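Local structure of magnesium and cobalt efflux protein CorC (Neisseria meningitidis serogroup B, 3OI8) at residues I87-D92 and I108-V113; V113-G118 and H134-I139. The protein probably takes part in magnesium and cobalt ion transport, and the piece described here holds its paired CBS domains, which bind adenosine. All coordinates share one frame; numbering follows the deposited sequence.

Contact 1: residues I87-D92 and I108-V113; sequences ILHAKD and ILRPAV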
loop_
_atom_site.group_PDB
_atom_site.type_symbol
_atom_site.label_atom_id
_atom_site.label_comp_id
_atom_site.label_asym_id
_atom_site.label_seq_id
_atom_site.Cartn_x
_atom_site.Cartn_y
_atom_site.Cartn_z
ATOM N N ILE A 87 -11.975 12.084 5.038
ATOM C CA ILE A 87 -10.701 11.913 4.354
ATOM C C ILE A 87 -10.892 12.301 2.886
ATOM O O ILE A 87 -11.863 11.888 2.253
ATOM C CB ILE A 87 -10.235 10.432 4.385
ATOM C CG1 ILE A 87 -10.300 9.847 5.799
ATOM C CG2 ILE A 87 -8.842 10.289 3.789
ATOM C CD1 ILE A 87 -9.415 10.540 6.815
ATOM N N LEU A 88 -9.976 13.109 2.358
ATOM C CA LEU A 88 -9.929 13.376 0.933
ATOM C C LEU A 88 -8.780 12.596 0.346
ATOM O O LEU A 88 -7.671 12.656 0.870
ATOM C CB LEU A 88 -9.673 14.855 0.632
ATOM C CG LEU A 88 -9.357 15.006 -0.869
ATOM C CD1 LEU A 88 -10.623 15.005 -1.716
ATOM C CD2 LEU A 88 -8.508 16.228 -1.175
ATOM N N HIS A 89 -9.065 11.876 -0.738
ATOM C CA HIS A 89 -8.070 11.179 -1.549
ATOM C C HIS A 89 -7.666 12.084 -2.700
ATOM O O HIS A 89 -8.519 12.523 -3.474
ATOM C CB HIS A 89 -8.684 9.894 -2.099
ATOM C CG HIS A 89 -9.001 8.895 -1.033
ATOM N ND1 HIS A 89 -8.723 7.551 -1.161
ATOM C CD2 HIS A 89 -9.529 9.055 0.203
ATOM C CE1 HIS A 89 -9.088 6.924 -0.056
ATOM N NE2 HIS A 89 -9.581 7.814 0.786
ATOM N N ALA A 90 -6.372 12.372 -2.802
ATOM C CA ALA A 90 -5.863 13.320 -3.789
ATOM C C ALA A 90 -6.461 13.092 -5.188
ATOM O O ALA A 90 -6.819 14.037 -5.894
ATOM C CB ALA A 90 -4.332 13.229 -3.856
ATOM N N LYS A 91 -6.554 11.837 -5.594
ATOM C CA LYS A 91 -6.988 11.541 -6.955
ATOM C C LYS A 91 -8.488 11.734 -7.176
ATOM O O LYS A 91 -8.950 11.702 -8.309
ATOM C CB LYS A 91 -6.559 10.141 -7.382
ATOM C CG LYS A 91 -7.209 8.994 -6.639
ATOM C CD LYS A 91 -6.604 7.666 -7.122
ATOM C CE LYS A 91 -7.065 6.469 -6.292
ATOM N NZ LYS A 91 -8.483 6.088 -6.566
ATOM N N ASP A 92 -9.249 11.930 -6.105
ATOM C CA ASP A 92 -10.665 12.263 -6.262
ATOM C C ASP A 92 -10.824 13.698 -6.754
ATOM O O ASP A 92 -11.861 14.064 -7.313
ATOM C CB ASP A 92 -11.450 11.999 -4.962
ATOM C CG ASP A 92 -11.647 10.508 -4.705
ATOM O OD1 ASP A 92 -11.511 9.730 -5.676
ATOM O OD2 ASP A 92 -11.928 10.103 -3.552
ATOM N N ILE A 108 -16.974 14.770 -2.571
ATOM C CA ILE A 108 -15.926 13.754 -2.768
ATOM C C ILE A 108 -15.292 13.287 -1.459
ATOM O O ILE A 108 -14.444 12.407 -1.454
ATOM C CB ILE A 108 -14.785 14.222 -3.745
ATOM C CG1 ILE A 108 -14.087 15.480 -3.218
ATOM C CG2 ILE A 108 -15.301 14.429 -5.192
ATOM C CD1 ILE A 108 -12.939 15.950 -4.102
ATOM N N LEU A 109 -15.697 13.893 -0.351
ATOM C CA LEU A 109 -15.148 13.540 0.947
ATOM C C LEU A 109 -15.605 12.147 1.357
ATOM O O LEU A 109 -16.791 11.818 1.273
ATOM C CB LEU A 109 -15.634 14.542 1.995
ATOM C CG LEU A 109 -14.972 14.500 3.363
ATOM C CD1 LEU A 109 -13.527 14.942 3.217
ATOM C CD2 LEU A 109 -15.729 15.407 4.318
ATOM N N ARG A 110 -14.670 11.329 1.816
ATOM C CA ARG A 110 -15.033 10.018 2.334
ATOM C C ARG A 110 -15.042 10.060 3.852
ATOM O O ARG A 110 -14.327 10.863 4.446
ATOM C CB ARG A 110 -14.043 8.977 1.841
ATOM C CG ARG A 110 -13.991 8.867 0.308
ATOM C CD ARG A 110 -12.755 8.123 -0.129
ATOM N NE ARG A 110 -12.537 8.175 -1.574
ATOM C CZ ARG A 110 -12.251 7.110 -2.318
ATOM N NH1 ARG A 110 -12.165 5.912 -1.752
ATOM N NH2 ARG A 110 -12.051 7.237 -3.623
ATOM N N PRO A 111 -15.851 9.190 4.483
ATOM C CA PRO A 111 -15.895 9.093 5.950
ATOM C C PRO A 111 -14.561 8.606 6.519
ATOM O O PRO A 111 -13.873 7.813 5.889
ATOM C CB PRO A 111 -16.989 8.051 6.208
ATOM C CG PRO A 111 -17.163 7.324 4.906
ATOM C CD PRO A 111 -16.829 8.300 3.834
ATOM N N ALA A 112 -14.191 9.104 7.691
ATOM C CA ALA A 112 -12.955 8.685 8.360
ATOM C C ALA A 112 -13.187 7.420 9.183
ATOM O O ALA A 112 -14.230 7.265 9.814
ATOM C CB ALA A 112 -12.453 9.795 9.265
ATOM N N VAL A 113 -12.215 6.515 9.169
ATOM C CA VAL A 113 -12.229 5.376 10.079
ATOM C C VAL A 113 -11.417 5.753 11.319
ATOM O O VAL A 113 -10.336 6.326 11.202
ATOM C CB VAL A 113 -11.645 4.129 9.401
ATOM C CG1 VAL A 113 -11.462 3.021 10.403
ATOM C CG2 VAL A 113 -12.561 3.684 8.269
HETATM O O HOH W 1 -11.838 11.610 -1.570
#

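Contact 2: residues V113-G118 and H134-I139; sequences VFVPEG and HMAIVI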
loop_
_atom_site.group_PDB
_atom_site.type_symbol
_atom_site.label_atom_id
_atom_site.label_comp_id
_atom_site.label_asym_id
_atom_site.label_seq_id
_atom_site.Cartn_x
_atom_site.Cartn_y
_atom_site.Cartn_z
ATOM N N VAL A 113 -12.215 6.515 9.169
ATOM C CA VAL A 113 -12.229 5.376 10.079
ATOM C C VAL A 113 -11.417 5.753 11.319
ATOM O O VAL A 113 -10.336 6.326 11.202
ATOM C CB VAL A 113 -11.645 4.129 9.401
ATOM C CG1 VAL A 113 -11.462 3.021 10.403
ATOM C CG2 VAL A 113 -12.561 3.684 8.269
ATOM N N PHE A 114 -11.964 5.497 12.502
ATOM C CA PHE A 114 -11.297 5.874 13.753
ATOM C C PHE A 114 -10.778 4.645 14.493
ATOM O O PHE A 114 -11.431 3.600 14.501
ATOM C CB PHE A 114 -12.249 6.671 14.650
ATOM C CG PHE A 114 -12.692 7.977 14.045
ATOM C CD1 PHE A 114 -11.873 9.084 14.093
ATOM C CD2 PHE A 114 -13.908 8.082 13.399
ATOM C CE1 PHE A 114 -12.275 10.297 13.522
ATOM C CE2 PHE A 114 -14.308 9.278 12.826
ATOM C CZ PHE A 114 -13.488 10.384 12.889
ATOM N N VAL A 115 -9.598 4.759 15.095
ATOM C CA VAL A 115 -9.035 3.654 15.883
ATOM C C VAL A 115 -8.313 4.210 17.104
ATOM O O VAL A 115 -7.779 5.322 17.044
ATOM C CB VAL A 115 -8.020 2.824 15.072
ATOM C CG1 VAL A 115 -8.694 2.140 13.870
ATOM C CG2 VAL A 115 -6.864 3.705 14.610
ATOM N N PRO A 116 -8.274 3.433 18.208
ATOM C CA PRO A 116 -7.530 3.805 19.429
ATOM C C PRO A 116 -6.044 3.497 19.292
ATOM O O PRO A 116 -5.660 2.696 18.439
ATOM C CB PRO A 116 -8.125 2.898 20.513
ATOM C CG PRO A 116 -8.955 1.844 19.776
ATOM C CD PRO A 116 -8.843 2.078 18.294
ATOM N N GLU A 117 -5.223 4.117 20.132
ATOM C CA GLU A 117 -3.771 3.982 20.040
ATOM C C GLU A 117 -3.301 2.573 20.394
ATOM O O GLU A 117 -2.209 2.149 19.993
ATOM C CB GLU A 117 -3.086 4.979 20.991
ATOM C CG GLU A 117 -3.404 6.450 20.753
ATOM C CD GLU A 117 -2.708 7.371 21.757
ATOM O OE1 GLU A 117 -1.843 6.879 22.519
ATOM O OE2 GLU A 117 -3.027 8.582 21.786
ATOM N N GLY A 118 -4.119 1.856 21.161
ATOM C CA GLY A 118 -3.723 0.555 21.689
ATOM C C GLY A 118 -3.999 -0.594 20.730
ATOM O O GLY A 118 -3.629 -1.729 20.981
ATOM N N HIS A 134 -6.851 2.870 3.560
ATOM C CA HIS A 134 -5.427 3.221 3.563
ATOM C C HIS A 134 -5.004 4.097 4.743
ATOM O O HIS A 134 -3.824 4.170 5.085
ATOM C CB HIS A 134 -5.052 3.924 2.260
ATOM C CG HIS A 134 -4.958 2.997 1.093
ATOM N ND1 HIS A 134 -5.957 2.885 0.150
ATOM C CD2 HIS A 134 -3.995 2.117 0.732
ATOM C CE1 HIS A 134 -5.609 1.979 -0.747
ATOM N NE2 HIS A 134 -4.423 1.499 -0.418
HETATM N N MSE A 135 -5.969 4.769 5.354
HETATM C CA MSE A 135 -5.654 5.681 6.448
HETATM C C MSE A 135 -6.723 5.585 7.528
HETATM O O MSE A 135 -7.901 5.387 7.230
HETATM C CB MSE A 135 -5.514 7.122 5.917
HETATM C CG MSE A 135 -5.541 8.230 6.973
HETATM SE SE MSE A 135 -5.345 10.031 6.192
HETATM C CE MSE A 135 -3.470 9.920 5.642
ATOM N N ALA A 136 -6.304 5.684 8.782
ATOM C CA ALA A 136 -7.261 5.802 9.873
ATOM C C ALA A 136 -6.855 6.980 10.743
ATOM O O ALA A 136 -5.691 7.390 10.754
ATOM C CB ALA A 136 -7.305 4.540 10.698
ATOM N N ILE A 137 -7.820 7.518 11.470
ATOM C CA ILE A 137 -7.551 8.604 12.401
ATOM C C ILE A 137 -7.463 7.978 13.783
ATOM O O ILE A 137 -8.343 7.209 14.173
ATOM C CB ILE A 137 -8.692 9.629 12.384
ATOM C CG1 ILE A 137 -8.882 10.213 10.968
ATOM C CG2 ILE A 137 -8.469 10.684 13.484
ATOM C CD1 ILE A 137 -7.678 10.956 10.416
ATOM N N VAL A 138 -6.397 8.291 14.513
ATOM C CA VAL A 138 -6.193 7.726 15.834
ATOM C C VAL A 138 -6.820 8.641 16.877
ATOM O O VAL A 138 -6.600 9.850 16.861
ATOM C CB VAL A 138 -4.707 7.525 16.098
ATOM C CG1 VAL A 138 -4.472 6.812 17.448
ATOM C CG2 VAL A 138 -4.108 6.728 14.931
ATOM N N ILE A 139 -7.621 8.048 17.758
ATOM C CA ILE A 139 -8.375 8.774 18.773
ATOM C C ILE A 139 -7.787 8.481 20.158
ATOM O O ILE A 139 -7.445 7.347 20.455
ATOM C CB ILE A 139 -9.853 8.320 18.755
ATOM C CG1 ILE A 139 -10.510 8.684 17.427
ATOM C CG2 ILE A 139 -10.627 8.925 19.918
ATOM C CD1 ILE A 139 -10.422 10.157 17.091
HETATM O O HOH W 2 -10.196 6.830 7.292
HETATM O O HOH W 3 -6.724 5.509 22.387
#

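Contact 1: residues I87-D92 and I108-V113
R110 meets D92 and H89 at once, and its guanidinium is used in two ways. In a side-on salt bridge, NE and NH2 both donate to OD2 of D92, NE at 2.8 Å from OD2, with carboxylate and guanidinium planes only 14° apart; a weak third bond runs from NH2 to OD1. Face-on, the same group stacks on the H89 imidazole, planes 13° apart, and R110 CD sits 3.6 Å from the ring centroid as a CH-pi contact. A chain extended from CG to NE carries the flat group across to both partners, a span that suits arginine.

The backbones make one antiparallel, hydrogen-bonded bridge: I87 N donates to R110 O at 2.7 Å and R110 N returns a bond to I87 O. Strand 84-89, the edge of a three-stranded sheet in one CBS domain, thus pairs with the loop between helix 105-108 and strand 114-116, which couples that sheet to the other CBS domain.

A water adds a polar link, donating to D92 OD2 and I108 O and accepting from H89 N.

Apolar contacts flank the bridge. CD1 of L88 presses on CD1 of I108 at 3.5 Å, a tight fit between branched side chains, while I87 CD1 rests 4.0 Å from the small CB of A112.

Contact 2: residues V113-G118 and H134-I139
V113 and V115 are bonded to I137 and I139 by three backbone bonds: I137 N to V113 O (2.8 Å, nearly straight), V115 N to I137 O, and I139 N to V115 O at 2.8 Å. The bridges F114-I137 and V115-V138 are parallel, and the CA hydrogens of F114 and V138 lean on the carbonyl oxygens of I137 and V115.

F114 and I139 share one face with I137. With F114 CG beside the backbone N (chi1 -63°), the ring lies alongside I137, its CD1 3.7 Å from I137 CB and 3.5 Å from I139 CD1. The other face carries V115, whose CG2 meets A136 CB at 4.0 Å and V138 CG2 at 4.1 Å; beta-branched valines suit the extended backbone, and the small methyl of A136 lets V115 CG2 come against it. E117 CG lies against V138 CG1 at 3.5 Å, while its carboxylate is held by R41 and S146.

Waters bridge V113 N to M135 O and E117 N to I139 O. Farther out, strand 145-150 flanks 135-139, and helix 121-130 completes the right-handed beta-alpha-beta crossover of a CBS domain. M135, a selenomethionine here, turns away from 113-118 and touches adenosine. Backbone bonds therefore set the strand alignment, apolar side chains pack on both faces, with V115 and V138 buried and F114 exposed, and the two waters serve backbone groups that the strands do not bond directly.

From the N terminus, strand 84-89 and the turn after it supply the first half of contact 1. The chain then runs through 15 residues, including most of helix 105-108, before 108-113 returns to close that loop. V113 ends contact 1 and begins contact 2, whose own loop of 15 residues carries helix 121-130 and closes at 134-139. The two loops therefore follow in series and neither nest nor cross. Contact 1 ties the three-stranded sheet to the loop 108-113; contact 2 sets strand 114-116, which follows that loop, at the edge of the four-stranded sheet. They touch where I87 CD1 packs against I137 CD1 and M135 SE, joining the two CBS domains beside adenosine.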